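Local coordinates for TRAP dicarboxylate transporter-DctP subunit (Rhodobacter sphaeroides, PDB 4PE3), which probably binds an organic acid in the periplasm and delivers it to a TRAP transporter, at residues Val113-Asp118 against Asp331-Tyr336. Residues are numbered along the deposited sequence; the frame is centred on the assembly and turned at random.
Sequences VGAWAD and DTLVTY
The six-membered end of the W116 indole enters the hollow between L333 and Y336, side chains from successive turns of helix 324-339. L333 contributes a methyl: its CD1 lies 3.7 Å from W116 CH2 and equally near CZ2, meeting the ring obliquely. Y336 bounds the hollow with one ring carbon: CE2 lies 4.0 Å from W116 CZ3, at the edge of the indole and near its plane; the two side chains cross at about a right angle. Y336 leaves the helix toward the loop, whereas L333 starts off to one side and its end swings nearer, CG being anti to the backbone N (chi1 176°). A115, from the same loop, packs on one face of the indole: its CB sits 3.7 Å above the plane, over the centre, and reaches L333 CD1 at 4.4 Å. All four touching residues are buried and their contacts apolar. Nearby polar groups bond elsewhere: Y336 OH with D124, backbone A115 O with R309. W316 of helix 302-320 touches both A115 and L333. This is loop-to-helix packing of aromatic and aliphatic side chains, joining the chain's last helix to the loop between helices 104-110 and 119-128 in a family 7 solute-binding fold.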
loop_
_atom_site.group_PDB
_atom_site.type_symbol
_atom_site.label_atom_id
_atom_site.label_comp_id
_atom_site.label_asym_id
_atom_site.label_seq_id
_atom_site.Cartn_x
_atom_site.Cartn_y
_atom_site.Cartn_z
ATOM N N VAL A 113 -0.656 3.947 -8.557
ATOM C CA VAL A 113 -1.247 2.774 -9.181
ATOM C C VAL A 113 -0.385 2.308 -10.338
ATOM O O VAL A 113 -0.059 3.083 -11.234
ATOM C CB VAL A 113 -2.671 3.119 -9.650
ATOM C CG1 VAL A 113 -3.262 1.983 -10.457
ATOM C CG2 VAL A 113 -3.565 3.460 -8.464
ATOM N N GLY A 114 0.026 1.053 -10.288
ATOM C CA GLY A 114 0.773 0.428 -11.360
ATOM C C GLY A 114 2.291 0.449 -11.221
ATOM O O GLY A 114 3.018 -0.182 -11.981
ATOM N N ALA A 115 2.798 1.184 -10.244
ATOM C CA ALA A 115 4.239 1.307 -10.101
ATOM C C ALA A 115 4.952 0.029 -9.671
ATOM O O ALA A 115 6.109 -0.179 -10.018
ATOM C CB ALA A 115 4.563 2.405 -9.111
ATOM N N TRP A 116 4.277 -0.805 -8.881
ATOM C CA TRP A 116 4.968 -1.857 -8.139
ATOM C C TRP A 116 4.508 -3.273 -8.510
ATOM O O TRP A 116 3.331 -3.506 -8.773
ATOM C CB TRP A 116 4.777 -1.674 -6.622
ATOM C CG TRP A 116 5.023 -0.276 -6.131
ATOM C CD1 TRP A 116 4.156 0.496 -5.423
ATOM C CD2 TRP A 116 6.199 0.507 -6.326
ATOM N NE1 TRP A 116 4.712 1.714 -5.174
ATOM C CE2 TRP A 116 5.979 1.740 -5.686
ATOM C CE3 TRP A 116 7.423 0.282 -6.954
ATOM C CZ2 TRP A 116 6.916 2.753 -5.686
ATOM C CZ3 TRP A 116 8.375 1.303 -6.933
ATOM C CH2 TRP A 116 8.112 2.517 -6.301
ATOM N N ALA A 117 5.469 -4.191 -8.513
ATOM C CA ALA A 117 5.229 -5.617 -8.759
ATOM C C ALA A 117 5.570 -6.453 -7.530
ATOM O O ALA A 117 5.367 -7.669 -7.523
ATOM C CB ALA A 117 6.046 -6.078 -9.941
ATOM N N ASP A 118 6.093 -5.800 -6.492
ATOM C CA ASP A 118 6.471 -6.484 -5.266
ATOM C C ASP A 118 6.705 -5.453 -4.181
ATOM O O ASP A 118 7.228 -4.365 -4.479
ATOM C CB ASP A 118 7.757 -7.272 -5.437
ATOM C CG ASP A 118 8.015 -8.181 -4.267
ATOM O OD1 ASP A 118 7.400 -9.272 -4.203
ATOM O OD2 ASP A 118 8.761 -7.776 -3.363
ATOM N N ASP A 331 8.106 13.285 -9.969
ATOM C CA ASP A 331 9.461 13.352 -10.531
ATOM C C ASP A 331 10.361 12.320 -9.875
ATOM O O ASP A 331 11.126 11.625 -10.544
ATOM C CB ASP A 331 10.086 14.728 -10.336
ATOM C CG ASP A 331 9.452 15.793 -11.200
ATOM O OD1 ASP A 331 8.754 15.446 -12.165
ATOM O OD2 ASP A 331 9.652 16.984 -10.898
ATOM N N THR A 332 10.239 12.207 -8.559
ATOM C CA THR A 332 11.087 11.304 -7.802
ATOM C C THR A 332 10.785 9.849 -8.129
ATOM O O THR A 332 11.703 9.043 -8.297
ATOM C CB THR A 332 10.939 11.603 -6.301
ATOM O OG1 THR A 332 11.314 12.963 -6.062
ATOM C CG2 THR A 332 11.817 10.697 -5.448
ATOM N N LEU A 333 9.493 9.531 -8.239
ATOM C CA LEU A 333 9.038 8.187 -8.575
ATOM C C LEU A 333 9.470 7.782 -9.971
ATOM O O LEU A 333 10.012 6.710 -10.164
ATOM C CB LEU A 333 7.519 8.141 -8.463
ATOM C CG LEU A 333 6.899 6.807 -8.889
ATOM C CD1 LEU A 333 7.354 5.673 -7.977
ATOM C CD2 LEU A 333 5.384 6.908 -8.863
ATOM N N VAL A 334 9.251 8.659 -10.937
ATOM C CA VAL A 334 9.576 8.326 -12.316
ATOM C C VAL A 334 11.088 8.204 -12.493
ATOM O O VAL A 334 11.554 7.317 -13.209
ATOM C CB VAL A 334 8.987 9.362 -13.299
ATOM C CG1 VAL A 334 9.571 9.188 -14.697
ATOM C CG2 VAL A 334 7.468 9.235 -13.331
ATOM N N THR A 335 11.854 9.077 -11.846
ATOM C CA THR A 335 13.300 8.937 -11.860
ATOM C C THR A 335 13.727 7.575 -11.321
ATOM O O THR A 335 14.545 6.895 -11.932
ATOM C CB THR A 335 13.981 10.070 -11.058
ATOM O OG1 THR A 335 13.686 11.323 -11.682
ATOM C CG2 THR A 335 15.492 9.872 -11.009
ATOM N N TYR A 336 13.140 7.155 -10.203
ATOM C CA TYR A 336 13.454 5.861 -9.601
ATOM C C TYR A 336 13.137 4.678 -10.532
ATOM O O TYR A 336 13.971 3.800 -10.755
ATOM C CB TYR A 336 12.695 5.703 -8.265
ATOM C CG TYR A 336 12.940 4.359 -7.627
ATOM C CD1 TYR A 336 14.067 4.139 -6.848
ATOM C CD2 TYR A 336 12.067 3.301 -7.838
ATOM C CE1 TYR A 336 14.309 2.914 -6.295
ATOM C CE2 TYR A 336 12.302 2.073 -7.280
ATOM C CZ TYR A 336 13.422 1.880 -6.523
ATOM O OH TYR A 336 13.665 0.661 -5.962
#